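Local coordinates for tannase (Lactobacillus plantarum, PDB 3WA7), which catalyses the hydrolysis of galloyl ester bonds in tannins (EC 3.1.1.20), using an alpha/beta-hydrolase scaffold, at residues R30-V35 and I140-Y145; A131-M136 and A179-A184; T267-L272 and P427-I432. All coordinates share one frame; numbering follows the deposited sequence.

Contact 1 (R30-V35 and I140-Y145)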
ATOM      1  N   ARG A  30      23.921  -0.830   7.911  1.00 10.98           N
ATOM      2  CA  ARG A  30      23.155   0.295   7.392  1.00 10.92           C
ATOM      3  C   ARG A  30      23.755   1.113   6.261  1.00 11.14           C
ATOM      4  O   ARG A  30      24.948   1.039   5.971  1.00 11.14           O
ATOM      5  CB  ARG A  30      22.823   1.257   8.535  1.00 10.55           C
ATOM      6  CG  ARG A  30      22.203   0.615   9.762  1.00 10.91           C
ATOM      7  CD  ARG A  30      21.836   1.696  10.771  1.00 12.69           C
ATOM      8  NE  ARG A  30      21.162   1.184  11.961  1.00 14.42           N
ATOM      9  CZ  ARG A  30      21.768   0.604  12.992  1.00 15.57           C
ATOM     10  NH1 ARG A  30      23.084   0.443  13.001  1.00 15.61           N
ATOM     11  NH2 ARG A  30      21.050   0.200  14.031  1.00 16.27           N
ATOM     12  N   ASN A  31      22.884   1.911   5.648  1.00 10.68           N
ATOM     13  CA  ASN A  31      23.235   2.812   4.561  1.00 12.28           C
ATOM     14  C   ASN A  31      24.005   2.149   3.435  1.00 12.25           C
ATOM     15  O   ASN A  31      25.045   2.643   2.990  1.00 12.92           O
ATOM     16  CB  ASN A  31      24.013   4.003   5.122  1.00 16.68           C
ATOM     17  CG  ASN A  31      23.182   4.824   6.090  1.00 19.90           C
ATOM     18  OD1 ASN A  31      22.066   5.233   5.769  1.00 23.49           O
ATOM     19  ND2 ASN A  31      23.719   5.068   7.278  1.00 23.07           N
ATOM     20  N   ILE A  32      23.464   1.031   2.971  1.00  9.71           N
ATOM     21  CA  ILE A  32      24.055   0.270   1.889  1.00  9.61           C
ATOM     22  C   ILE A  32      23.475   0.746   0.558  1.00 10.32           C
ATOM     23  O   ILE A  32      22.271   0.663   0.332  1.00  9.70           O
ATOM     24  CB  ILE A  32      23.749  -1.238   2.048  1.00  8.90           C
ATOM     25  CG1 ILE A  32      24.374  -1.761   3.344  1.00 10.13           C
ATOM     26  CG2 ILE A  32      24.268  -2.005   0.840  1.00  8.66           C
ATOM     27  CD1 ILE A  32      23.956  -3.173   3.697  1.00 11.18           C
ATOM     28  N   GLN A  33      24.336   1.260  -0.311  1.00 11.21           N
ATOM     29  CA  GLN A  33      23.907   1.717  -1.628  1.00 11.94           C
ATOM     30  C   GLN A  33      23.491   0.450  -2.375  1.00 11.69           C
ATOM     31  O   GLN A  33      24.297  -0.469  -2.523  1.00 12.53           O
ATOM     32  CB  GLN A  33      25.086   2.398  -2.324  1.00 14.25           C
ATOM     33  CG  GLN A  33      24.808   2.928  -3.712  1.00 18.09           C
ATOM     34  CD  GLN A  33      26.018   3.634  -4.292  1.00 20.79           C
ATOM     35  OE1 GLN A  33      26.545   4.575  -3.694  1.00 22.56           O
ATOM     36  NE2 GLN A  33      26.467   3.185  -5.458  1.00 20.12           N
ATOM     37  N   TYR A  34      22.246   0.383  -2.845  1.00 10.83           N
ATOM     38  CA  TYR A  34      21.801  -0.825  -3.529  1.00  9.60           C
ATOM     39  C   TYR A  34      21.804  -0.799  -5.058  1.00 10.39           C
ATOM     40  O   TYR A  34      21.394  -1.769  -5.697  1.00  9.38           O
ATOM     41  CB  TYR A  34      20.435  -1.278  -2.983  1.00  8.70           C
ATOM     42  CG  TYR A  34      19.318  -0.267  -3.081  1.00  7.82           C
ATOM     43  CD1 TYR A  34      18.667  -0.031  -4.289  1.00  8.28           C
ATOM     44  CD2 TYR A  34      18.893   0.438  -1.953  1.00  6.76           C
ATOM     45  CE1 TYR A  34      17.615   0.883  -4.376  1.00  9.86           C
ATOM     46  CE2 TYR A  34      17.845   1.352  -2.027  1.00  7.92           C
ATOM     47  CZ  TYR A  34      17.210   1.569  -3.240  1.00  7.74           C
ATOM     48  OH  TYR A  34      16.169   2.470  -3.320  1.00 10.24           O
ATOM     49  N   VAL A  35      22.260   0.311  -5.635  1.00  8.97           N
ATOM     50  CA  VAL A  35      22.396   0.430  -7.089  1.00 10.46           C
ATOM     51  C   VAL A  35      23.766   1.056  -7.341  1.00 12.08           C
ATOM     52  O   VAL A  35      24.290   1.774  -6.486  1.00 11.42           O
ATOM     53  CB  VAL A  35      21.302   1.324  -7.748  1.00 10.56           C
ATOM     54  CG1 VAL A  35      19.935   0.670  -7.599  1.00 10.80           C
ATOM     55  CG2 VAL A  35      21.314   2.713  -7.143  1.00 10.57           C
ATOM     56  N   ILE A 140      14.988  -5.209  -4.045  1.00  4.60           N
ATOM     57  CA  ILE A 140      14.715  -6.639  -4.076  1.00  4.40           C
ATOM     58  C   ILE A 140      15.818  -7.354  -4.861  1.00  6.49           C
ATOM     59  O   ILE A 140      16.298  -8.408  -4.445  1.00  8.83           O
ATOM     60  CB  ILE A 140      13.349  -6.931  -4.725  1.00  3.97           C
ATOM     61  CG1 ILE A 140      12.242  -6.342  -3.849  1.00  3.53           C
ATOM     62  CG2 ILE A 140      13.163  -8.443  -4.915  1.00  4.71           C
ATOM     63  CD1 ILE A 140      10.858  -6.353  -4.499  1.00  4.85           C
ATOM     64  N   ARG A 141      16.228  -6.786  -5.993  1.00  6.64           N
ATOM     65  CA  ARG A 141      17.289  -7.410  -6.782  1.00  6.50           C
ATOM     66  C   ARG A 141      18.588  -7.476  -5.984  1.00  6.61           C
ATOM     67  O   ARG A 141      19.322  -8.458  -6.073  1.00  8.20           O
ATOM     68  CB  ARG A 141      17.514  -6.653  -8.095  1.00  6.76           C
ATOM     69  CG  ARG A 141      16.309  -6.716  -9.006  1.00  6.97           C
ATOM     70  CD  ARG A 141      16.604  -6.238 -10.414  1.00  9.07           C
ATOM     71  NE  ARG A 141      15.449  -6.509 -11.262  1.00  9.66           N
ATOM     72  CZ  ARG A 141      15.459  -6.481 -12.589  1.00 10.51           C
ATOM     73  NH1 ARG A 141      16.573  -6.189 -13.247  1.00 12.39           N
ATOM     74  NH2 ARG A 141      14.347  -6.759 -13.256  1.00 12.28           N
ATOM     75  N   TYR A 142      18.867  -6.436  -5.205  1.00  7.14           N
ATOM     76  CA  TYR A 142      20.077  -6.413  -4.387  1.00  8.09           C
ATOM     77  C   TYR A 142      20.046  -7.590  -3.414  1.00  8.09           C
ATOM     78  O   TYR A 142      21.030  -8.310  -3.258  1.00  7.83           O
ATOM     79  CB  TYR A 142      20.175  -5.111  -3.585  1.00  8.18           C
ATOM     80  CG  TYR A 142      21.394  -5.062  -2.689  1.00  8.58           C
ATOM     81  CD1 TYR A 142      22.628  -4.629  -3.180  1.00  9.47           C
ATOM     82  CD2 TYR A 142      21.330  -5.515  -1.370  1.00  8.67           C
ATOM     83  CE1 TYR A 142      23.770  -4.654  -2.379  1.00  9.51           C
ATOM     84  CE2 TYR A 142      22.466  -5.547  -0.563  1.00 10.10           C
ATOM     85  CZ  TYR A 142      23.679  -5.119  -1.075  1.00  8.75           C
ATOM     86  OH  TYR A 142      24.803  -5.175  -0.286  1.00  8.98           O
ATOM     87  N   VAL A 143      18.906  -7.773  -2.760  1.00  7.34           N
ATOM     88  CA  VAL A 143      18.746  -8.859  -1.798  1.00  7.10           C
ATOM     89  C   VAL A 143      18.916 -10.229  -2.446  1.00  8.29           C
ATOM     90  O   VAL A 143      19.699 -11.054  -1.970  1.00  9.43           O
ATOM     91  CB  VAL A 143      17.359  -8.794  -1.116  1.00  5.17           C
ATOM     92  CG1 VAL A 143      17.106 -10.063  -0.301  1.00  5.78           C
ATOM     93  CG2 VAL A 143      17.287  -7.575  -0.214  1.00  5.19           C
ATOM     94  N   LYS A 144      18.191 -10.463  -3.535  1.00  8.51           N
ATOM     95  CA  LYS A 144      18.248 -11.751  -4.220  1.00  8.56           C
ATOM     96  C   LYS A 144      19.615 -12.033  -4.838  1.00  8.38           C
ATOM     97  O   LYS A 144      20.060 -13.181  -4.865  1.00  9.12           O
ATOM     98  CB  LYS A 144      17.136 -11.831  -5.274  1.00  8.28           C
ATOM     99  CG  LYS A 144      15.742 -11.664  -4.656  1.00  8.07           C
ATOM    100  CD  LYS A 144      14.606 -11.935  -5.639  1.00  8.97           C
ATOM    101  CE  LYS A 144      14.410 -13.422  -5.899  1.00  9.82           C
ATOM    102  NZ  LYS A 144      13.275 -13.654  -6.854  1.00  9.51           N
ATOM    103  N   TYR A 145      20.282 -10.986  -5.314  1.00  8.12           N
ATOM    104  CA  TYR A 145      21.610 -11.127  -5.909  1.00 10.54           C
ATOM    105  C   TYR A 145      22.579 -11.604  -4.837  1.00 10.94           C
ATOM    106  O   TYR A 145      23.562 -12.295  -5.122  1.00  9.81           O
ATOM    107  CB  TYR A 145      22.085  -9.775  -6.457  1.00 11.08           C
ATOM    108  CG  TYR A 145      23.479  -9.778  -7.053  1.00 12.77           C
ATOM    109  CD1 TYR A 145      23.801 -10.613  -8.122  1.00 16.40           C
ATOM    110  CD2 TYR A 145      24.468  -8.918  -6.569  1.00 13.73           C
ATOM    111  CE1 TYR A 145      25.072 -10.591  -8.700  1.00 16.94           C
ATOM    112  CE2 TYR A 145      25.744  -8.889  -7.138  1.00 16.75           C
ATOM    113  CZ  TYR A 145      26.036  -9.727  -8.204  1.00 17.83           C
ATOM    114  OH  TYR A 145      27.288  -9.695  -8.782  1.00 19.14           O
TER
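Y34, just past strand 22-33, lies against Y142 on the last turns of helix 131-145, where the two backbones come closest, 5.9 Å between Y34 CA and Y142 CA. Y142 carries the whole helix side of the contact. Its CG stands anti to the backbone N (chi1 178°), which throws the ring off the helix and along the chain from Y34 back to I32. At the root of the side chain, Y142 CB packs on Y34 CB at 3.9 Å. Farther out, Y142 CD1 lies 3.9 Å from Y34 CA, and the ring passes obliquely by Q33 O. At the far end I32 crosses the tyrosine at about a right angle and sets its CG2 methyl 3.7 Å from Y142 CZ and 3.4 Å from Y142 OH. L45 of strand 44-50 and F7 also touch Y142. With an alanine in place of Y142, I32 CG2 and Y34 CB would probably lose their shared neighbour, and a gap would open between helix and strand beside L45. The Y34 ring goes elsewhere: CG between the backbone N and the carbonyl carbon (chi1 58°) turns it from 140-145 to A138, earlier in the same helix, and its hydroxyl bonds G112 O. On the exposed side, Q33 NE2 reaches V35 O, two residues on, with a 2.8 Å hydrogen bond. N31 and I32 both face L45, a G1 beta bulge near the end of the strand, with N31 in the left-handed region of the backbone. The whole is the end of helix 131-145 packed by Y142 against the antiparallel, amino-terminal part of the mixed sheet of an alpha/beta-hydrolase fold.

Contact 2 (A131-M136 and A179-A184); sequences AFIVDM and AYFEPA
I133 and F181 form the tight part of this contact: the CG2 methyl of I133 presses on the ring at 3.5 Å from F181 CE2, approaching obliquely, and the two side chains cross at about a right angle. With CG1 of I133 anti to the backbone N (chi1 -176°), it is the shorter branch, CG2, that is turned to the phenylalanine. V134 CG2 comes to the same ring at its edge, near the plane, 4.1 Å from F181 CD2. Within its own segment F181 is backed by Y180, whose CD2 sits 3.7 Å above the centre of one ring face. L171 of helix 164-174 also touches I133, and I133, V134 and F181 are all buried. The looser side is toward A184, which is partly exposed: its CB meets the fork of V134, 3.8 Å from V134 CG2 and 4.0 Å from V134 CG1. Nearby, the D135 carboxylate is held by R114 and Q43. The chemistry between the segments is thus purely apolar, and helix 131-145 is joined to the 3-10 turn 179-181 and the first turn of helix 182-188 by shape and dispersion.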
ATOM      1  N   ALA A 131       9.499   5.909 -10.270  1.00  5.38           N
ATOM      2  CA  ALA A 131      10.648   5.844  -9.367  1.00  5.76           C
ATOM      3  C   ALA A 131      10.443   4.981  -8.126  1.00  7.12           C
ATOM      4  O   ALA A 131      11.311   4.181  -7.777  1.00  6.72           O
ATOM      5  CB  ALA A 131      11.062   7.255  -8.947  1.00  7.33           C
ATOM      6  N   PHE A 132       9.299   5.132  -7.465  1.00  6.22           N
ATOM      7  CA  PHE A 132       9.043   4.368  -6.248  1.00  6.69           C
ATOM      8  C   PHE A 132       9.130   2.854  -6.425  1.00  6.55           C
ATOM      9  O   PHE A 132       9.747   2.163  -5.603  1.00  5.67           O
ATOM     10  CB  PHE A 132       7.686   4.771  -5.636  1.00  6.10           C
ATOM     11  CG  PHE A 132       6.485   4.215  -6.355  1.00  7.05           C
ATOM     12  CD1 PHE A 132       5.792   3.124  -5.835  1.00  6.50           C
ATOM     13  CD2 PHE A 132       6.028   4.797  -7.534  1.00  6.71           C
ATOM     14  CE1 PHE A 132       4.658   2.620  -6.473  1.00  6.87           C
ATOM     15  CE2 PHE A 132       4.895   4.303  -8.185  1.00  6.84           C
ATOM     16  CZ  PHE A 132       4.207   3.213  -7.654  1.00  7.87           C
ATOM     17  N   ILE A 133       8.536   2.336  -7.496  1.00  5.87           N
ATOM     18  CA  ILE A 133       8.556   0.901  -7.737  1.00  6.06           C
ATOM     19  C   ILE A 133       9.887   0.445  -8.333  1.00  7.27           C
ATOM     20  O   ILE A 133      10.308  -0.689  -8.125  1.00  5.82           O
ATOM     21  CB  ILE A 133       7.365   0.468  -8.635  1.00  6.31           C
ATOM     22  CG1 ILE A 133       7.354  -1.054  -8.796  1.00  6.45           C
ATOM     23  CG2 ILE A 133       7.437   1.164  -9.981  1.00  7.38           C
ATOM     24  CD1 ILE A 133       7.131  -1.813  -7.498  1.00  7.55           C
ATOM     25  N   VAL A 134      10.560   1.332  -9.066  1.00  6.19           N
ATOM     26  CA  VAL A 134      11.864   0.985  -9.619  1.00  5.41           C
ATOM     27  C   VAL A 134      12.817   0.779  -8.438  1.00  6.62           C
ATOM     28  O   VAL A 134      13.603  -0.172  -8.423  1.00  5.69           O
ATOM     29  CB  VAL A 134      12.405   2.102 -10.547  1.00  4.81           C
ATOM     30  CG1 VAL A 134      13.883   1.870 -10.853  1.00  5.91           C
ATOM     31  CG2 VAL A 134      11.616   2.110 -11.848  1.00  7.22           C
ATOM     32  N   ASP A 135      12.731   1.657  -7.441  1.00  4.30           N
ATOM     33  CA  ASP A 135      13.594   1.536  -6.264  1.00  6.18           C
ATOM     34  C   ASP A 135      13.270   0.287  -5.451  1.00  5.68           C
ATOM     35  O   ASP A 135      14.172  -0.388  -4.965  1.00  5.63           O
ATOM     36  CB  ASP A 135      13.480   2.767  -5.361  1.00  7.42           C
ATOM     37  CG  ASP A 135      14.286   3.947  -5.875  1.00  8.56           C
ATOM     38  OD1 ASP A 135      15.115   3.759  -6.793  1.00  8.17           O
ATOM     39  OD2 ASP A 135      14.098   5.063  -5.351  1.00  7.01           O
HETATM   40  N   MSE A 136      11.985  -0.016  -5.293  1.00  5.69           N
HETATM   41  CA  MSE A 136      11.598  -1.205  -4.540  1.00  5.03           C
HETATM   42  C   MSE A 136      12.163  -2.442  -5.239  1.00  4.20           C
HETATM   43  O   MSE A 136      12.680  -3.355  -4.592  1.00  3.83           O
HETATM   44  CB  MSE A 136      10.072  -1.307  -4.446  1.00  6.42           C
HETATM   45  CG  MSE A 136       9.578  -2.379  -3.482  1.00  7.23           C
HETATM   46 SE   MSE A 136      10.026  -1.995  -1.632  1.00 15.29          SE
HETATM   47  CE  MSE A 136      11.481  -3.252  -1.394  1.00  8.00           C
ATOM     48  N   ALA A 179       9.334  -6.546 -17.919  1.00 12.02           N
ATOM     49  CA  ALA A 179      10.323  -5.889 -18.768  1.00 11.73           C
ATOM     50  C   ALA A 179      10.154  -4.373 -18.826  1.00 11.36           C
ATOM     51  O   ALA A 179      11.085  -3.655 -19.181  1.00 10.65           O
ATOM     52  CB  ALA A 179      10.265  -6.474 -20.178  1.00 13.75           C
ATOM     53  N   TYR A 180       8.969  -3.883 -18.475  1.00 10.82           N
ATOM     54  CA  TYR A 180       8.715  -2.447 -18.514  1.00 10.99           C
ATOM     55  C   TYR A 180       9.717  -1.637 -17.694  1.00 10.92           C
ATOM     56  O   TYR A 180      10.087  -0.525 -18.072  1.00 10.64           O
ATOM     57  CB  TYR A 180       7.305  -2.139 -18.000  1.00 12.08           C
ATOM     58  CG  TYR A 180       6.965  -0.667 -18.045  1.00 12.35           C
ATOM     59  CD1 TYR A 180       6.496  -0.076 -19.218  1.00 14.02           C
ATOM     60  CD2 TYR A 180       7.155   0.147 -16.928  1.00 12.23           C
ATOM     61  CE1 TYR A 180       6.224   1.290 -19.278  1.00 14.07           C
ATOM     62  CE2 TYR A 180       6.888   1.512 -16.977  1.00 12.80           C
ATOM     63  CZ  TYR A 180       6.424   2.077 -18.154  1.00 14.45           C
ATOM     64  OH  TYR A 180       6.176   3.429 -18.211  1.00 14.84           O
ATOM     65  N   PHE A 181      10.160  -2.203 -16.576  1.00  9.39           N
ATOM     66  CA  PHE A 181      11.079  -1.511 -15.682  1.00  9.35           C
ATOM     67  C   PHE A 181      12.556  -1.778 -15.926  1.00 10.07           C
ATOM     68  O   PHE A 181      13.410  -1.198 -15.255  1.00  9.33           O
ATOM     69  CB  PHE A 181      10.736  -1.868 -14.231  1.00  8.39           C
ATOM     70  CG  PHE A 181       9.277  -1.711 -13.903  1.00  7.56           C
ATOM     71  CD1 PHE A 181       8.379  -2.746 -14.149  1.00  7.77           C
ATOM     72  CD2 PHE A 181       8.796  -0.514 -13.390  1.00  7.75           C
ATOM     73  CE1 PHE A 181       7.018  -2.589 -13.886  1.00  7.93           C
ATOM     74  CE2 PHE A 181       7.436  -0.343 -13.127  1.00  9.22           C
ATOM     75  CZ  PHE A 181       6.546  -1.385 -13.375  1.00  8.56           C
ATOM     76  N   GLU A 182      12.864  -2.637 -16.891  1.00 12.11           N
ATOM     77  CA  GLU A 182      14.253  -2.972 -17.165  1.00 12.58           C
ATOM     78  C   GLU A 182      15.109  -1.768 -17.566  1.00 11.66           C
ATOM     79  O   GLU A 182      16.223  -1.609 -17.071  1.00 11.66           O
ATOM     80  CB  GLU A 182      14.331  -4.067 -18.233  1.00 12.92           C
ATOM     81  CG  GLU A 182      15.587  -4.924 -18.137  1.00 17.61           C
ATOM     82  CD  GLU A 182      15.750  -5.572 -16.766  1.00 19.60           C
ATOM     83  OE1 GLU A 182      14.788  -6.211 -16.286  1.00 23.36           O
ATOM     84  OE2 GLU A 182      16.840  -5.450 -16.171  1.00 22.79           O
ATOM     85  N   PRO A 183      14.609  -0.908 -18.468  1.00 11.60           N
ATOM     86  CA  PRO A 183      15.422   0.250 -18.854  1.00 12.03           C
ATOM     87  C   PRO A 183      15.847   1.110 -17.660  1.00 11.61           C
ATOM     88  O   PRO A 183      17.008   1.517 -17.558  1.00 12.12           O
ATOM     89  CB  PRO A 183      14.508   1.000 -19.820  1.00 12.20           C
ATOM     90  CG  PRO A 183      13.785  -0.115 -20.501  1.00 11.56           C
ATOM     91  CD  PRO A 183      13.421  -1.020 -19.334  1.00 12.01           C
ATOM     92  N   ALA A 184      14.908   1.383 -16.757  1.00 10.96           N
ATOM     93  CA  ALA A 184      15.195   2.193 -15.576  1.00 10.51           C
ATOM     94  C   ALA A 184      16.200   1.504 -14.653  1.00 11.66           C
ATOM     95  O   ALA A 184      17.122   2.137 -14.135  1.00 12.56           O
ATOM     96  CB  ALA A 184      13.899   2.484 -14.817  1.00 11.74           C
TER

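Contact 3 (T267-L272 and P427-I432)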
ATOM      1  N   THR A 267     -19.965   1.180 -15.227  1.00  6.96           N
ATOM      2  CA  THR A 267     -19.412   0.632 -16.454  1.00  6.72           C
ATOM      3  C   THR A 267     -18.039   0.022 -16.206  1.00  7.66           C
ATOM      4  O   THR A 267     -17.745  -1.077 -16.671  1.00  7.03           O
ATOM      5  CB  THR A 267     -19.313   1.717 -17.533  1.00  7.81           C
ATOM      6  OG1 THR A 267     -20.628   2.218 -17.803  1.00  8.89           O
ATOM      7  CG2 THR A 267     -18.717   1.149 -18.817  1.00 10.20           C
ATOM      8  N   TYR A 268     -17.200   0.746 -15.475  1.00  6.98           N
ATOM      9  CA  TYR A 268     -15.867   0.258 -15.154  1.00  6.72           C
ATOM     10  C   TYR A 268     -15.958  -1.046 -14.360  1.00  6.93           C
ATOM     11  O   TYR A 268     -15.329  -2.048 -14.705  1.00  7.53           O
ATOM     12  CB  TYR A 268     -15.105   1.295 -14.323  1.00  5.90           C
ATOM     13  CG  TYR A 268     -13.833   0.734 -13.727  1.00  6.38           C
ATOM     14  CD1 TYR A 268     -12.768   0.351 -14.540  1.00  7.43           C
ATOM     15  CD2 TYR A 268     -13.719   0.530 -12.351  1.00  5.69           C
ATOM     16  CE1 TYR A 268     -11.619  -0.227 -13.998  1.00  8.10           C
ATOM     17  CE2 TYR A 268     -12.579  -0.046 -11.801  1.00  6.03           C
ATOM     18  CZ  TYR A 268     -11.533  -0.422 -12.629  1.00  8.81           C
ATOM     19  OH  TYR A 268     -10.402  -0.992 -12.085  1.00  6.87           O
ATOM     20  N   LEU A 269     -16.741  -1.025 -13.289  1.00  6.44           N
ATOM     21  CA  LEU A 269     -16.895  -2.205 -12.447  1.00  7.88           C
ATOM     22  C   LEU A 269     -17.406  -3.399 -13.251  1.00  6.82           C
ATOM     23  O   LEU A 269     -16.835  -4.490 -13.191  1.00  6.97           O
ATOM     24  CB  LEU A 269     -17.842  -1.892 -11.279  1.00  5.01           C
ATOM     25  CG  LEU A 269     -18.033  -2.907 -10.140  1.00  6.10           C
ATOM     26  CD1 LEU A 269     -18.971  -4.026 -10.572  1.00  8.22           C
ATOM     27  CD2 LEU A 269     -16.677  -3.449  -9.699  1.00  9.13           C
ATOM     28  N   ASN A 270     -18.469  -3.196 -14.021  1.00  7.28           N
ATOM     29  CA  ASN A 270     -19.027  -4.291 -14.804  1.00  7.03           C
ATOM     30  C   ASN A 270     -18.046  -4.899 -15.803  1.00  7.68           C
ATOM     31  O   ASN A 270     -18.010  -6.117 -15.976  1.00  8.75           O
ATOM     32  CB  ASN A 270     -20.286  -3.834 -15.546  1.00  7.36           C
ATOM     33  CG  ASN A 270     -21.437  -3.539 -14.608  1.00  6.12           C
ATOM     34  OD1 ASN A 270     -21.410  -3.921 -13.436  1.00  7.80           O
ATOM     35  ND2 ASN A 270     -22.467  -2.866 -15.120  1.00  5.95           N
ATOM     36  N   GLN A 271     -17.248  -4.064 -16.459  1.00  8.67           N
ATOM     37  CA  GLN A 271     -16.313  -4.582 -17.452  1.00  9.68           C
ATOM     38  C   GLN A 271     -15.130  -5.345 -16.865  1.00  9.74           C
ATOM     39  O   GLN A 271     -14.398  -6.008 -17.596  1.00 11.53           O
ATOM     40  CB  GLN A 271     -15.835  -3.454 -18.379  1.00 11.02           C
ATOM     41  CG  GLN A 271     -15.089  -2.319 -17.710  1.00 16.00           C
ATOM     42  CD  GLN A 271     -13.599  -2.575 -17.613  1.00 19.18           C
ATOM     43  OE1 GLN A 271     -12.937  -2.849 -18.618  1.00 23.37           O
ATOM     44  NE2 GLN A 271     -13.061  -2.479 -16.406  1.00 16.92           N
ATOM     45  N   LEU A 272     -14.947  -5.270 -15.548  1.00  9.42           N
ATOM     46  CA  LEU A 272     -13.855  -5.999 -14.899  1.00  8.54           C
ATOM     47  C   LEU A 272     -14.169  -7.490 -14.889  1.00  9.91           C
ATOM     48  O   LEU A 272     -13.272  -8.328 -14.790  1.00 10.11           O
ATOM     49  CB  LEU A 272     -13.662  -5.531 -13.452  1.00  8.70           C
ATOM     50  CG  LEU A 272     -13.009  -4.166 -13.215  1.00  8.28           C
ATOM     51  CD1 LEU A 272     -12.952  -3.893 -11.716  1.00  8.93           C
ATOM     52  CD2 LEU A 272     -11.607  -4.148 -13.809  1.00  8.40           C
ATOM     53  N   PRO A 427      -9.946  -1.784  -2.448  1.00  5.94           N
ATOM     54  CA  PRO A 427      -9.286  -3.004  -1.966  1.00  5.02           C
ATOM     55  C   PRO A 427     -10.121  -4.261  -2.250  1.00  5.58           C
ATOM     56  O   PRO A 427      -9.580  -5.352  -2.432  1.00  4.58           O
ATOM     57  CB  PRO A 427      -9.103  -2.738  -0.470  1.00  5.44           C
ATOM     58  CG  PRO A 427     -10.239  -1.807  -0.146  1.00  3.76           C
ATOM     59  CD  PRO A 427     -10.248  -0.871  -1.333  1.00  5.83           C
ATOM     60  N   ILE A 428     -11.440  -4.108  -2.298  1.00  4.26           N
ATOM     61  CA  ILE A 428     -12.302  -5.252  -2.574  1.00  4.45           C
ATOM     62  C   ILE A 428     -12.069  -5.771  -3.996  1.00  4.48           C
ATOM     63  O   ILE A 428     -12.032  -6.981  -4.222  1.00  5.36           O
ATOM     64  CB  ILE A 428     -13.795  -4.882  -2.378  1.00  3.83           C
ATOM     65  CG1 ILE A 428     -14.062  -4.638  -0.886  1.00  4.77           C
ATOM     66  CG2 ILE A 428     -14.687  -6.002  -2.902  1.00  6.58           C
ATOM     67  CD1 ILE A 428     -15.432  -4.052  -0.584  1.00  6.03           C
ATOM     68  N   ILE A 429     -11.903  -4.859  -4.949  1.00  6.09           N
ATOM     69  CA  ILE A 429     -11.652  -5.250  -6.333  1.00  4.98           C
ATOM     70  C   ILE A 429     -10.349  -6.042  -6.415  1.00  4.98           C
ATOM     71  O   ILE A 429     -10.279  -7.068  -7.091  1.00  3.43           O
ATOM     72  CB  ILE A 429     -11.556  -4.017  -7.261  1.00  5.44           C
ATOM     73  CG1 ILE A 429     -12.952  -3.422  -7.478  1.00  5.08           C
ATOM     74  CG2 ILE A 429     -10.933  -4.414  -8.598  1.00  5.97           C
ATOM     75  CD1 ILE A 429     -12.946  -2.083  -8.201  1.00  6.30           C
ATOM     76  N   LEU A 430      -9.321  -5.567  -5.720  1.00  5.37           N
ATOM     77  CA  LEU A 430      -8.032  -6.249  -5.716  1.00  5.77           C
ATOM     78  C   LEU A 430      -8.171  -7.652  -5.123  1.00  5.33           C
ATOM     79  O   LEU A 430      -7.691  -8.634  -5.692  1.00  3.68           O
ATOM     80  CB  LEU A 430      -7.009  -5.441  -4.910  1.00  7.00           C
ATOM     81  CG  LEU A 430      -5.643  -6.091  -4.658  1.00  6.74           C
ATOM     82  CD1 LEU A 430      -4.974  -6.452  -5.977  1.00  8.07           C
ATOM     83  CD2 LEU A 430      -4.776  -5.133  -3.860  1.00  8.56           C
ATOM     84  N   ALA A 431      -8.837  -7.741  -3.978  1.00  6.76           N
ATOM     85  CA  ALA A 431      -9.026  -9.025  -3.316  1.00  7.05           C
ATOM     86  C   ALA A 431      -9.773 -10.037  -4.185  1.00  7.13           C
ATOM     87  O   ALA A 431      -9.382 -11.203  -4.274  1.00  7.52           O
ATOM     88  CB  ALA A 431      -9.763  -8.825  -1.995  1.00  7.48           C
ATOM     89  N   ILE A 432     -10.849  -9.600  -4.826  1.00  4.69           N
ATOM     90  CA  ILE A 432     -11.623 -10.515  -5.656  1.00  6.62           C
ATOM     91  C   ILE A 432     -10.877 -10.898  -6.923  1.00  6.43           C
ATOM     92  O   ILE A 432     -10.909 -12.057  -7.336  1.00  7.33           O
ATOM     93  CB  ILE A 432     -12.996  -9.915  -6.015  1.00  7.45           C
ATOM     94  CG1 ILE A 432     -13.820  -9.744  -4.736  1.00  7.38           C
ATOM     95  CG2 ILE A 432     -13.729 -10.825  -7.006  1.00  8.45           C
ATOM     96  CD1 ILE A 432     -15.179  -9.099  -4.955  1.00  5.53           C
TER
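The Y268 ring meets I429 obliquely, Y268 CE2 4.2 Å from I429 CD1, while L272 CG of its own segment lies over one face, 4.1 Å above the ring plane and displaced toward the rim. Beyond the two segments H211 stacks with this ring, and the hydroxyl is hydrogen-bonded to N208 ND2, which helps fix how the ring is turned. The other flat group, the Q271 amide, curls back on its own helix: Q271 NE2 makes a 2.9 Å hydrogen bond to Y268 O, with that oxygen close to the amide plane and the donor on one of its lone pairs. The same oxygen takes a weak bond from L272 N, whose shorter bond goes to L269 O. On the other helix I429 does all the touching. Its CG1 is anti to the carbonyl carbon (chi1 -73°) and the chain runs on extended, carrying CD1 out to Y268 and to L269 CD2, also at 4.2 Å. L272 crosses it at about a right angle and fits CD1 against both branches, 3.8 Å from I429 CG2 and 4.0 Å from I429 CD1. F292 of helix 291-309 packs on L269 and on I428, continuing the apolar seam. Helix 425-436 follows strand 410-414 of the central sheet, whereas helix 252-271 belongs to the long insertion between strands 199-203 and 410-414, probably the lid of this hydrolase. Only methyl groups and one ring carbon meet across the seam, which implies that insertion and core are held here by non-directional packing, with the polar bonds shaping each side.

Contacts 1 and 2 share helix 131-145, with centres about 14 Å apart, and their segments alternate along the chain: 30-35, 131-136, 140-145, 179-184. They also touch, through a salt bridge between R141 and E182 and through Y34 packed on D135. One helix is thereby held at one end by the amino-terminal strands and at the other by the stretch after helix 164-174. Contact 3 comes later in sequence, about 35 Å from contact 1 and about 26 Å from contact 2 between centres, and touches neither. It lies across the chain's centre from contact 1, near the parallel end of the mixed sheet, where the inserted region meets the hydrolase core.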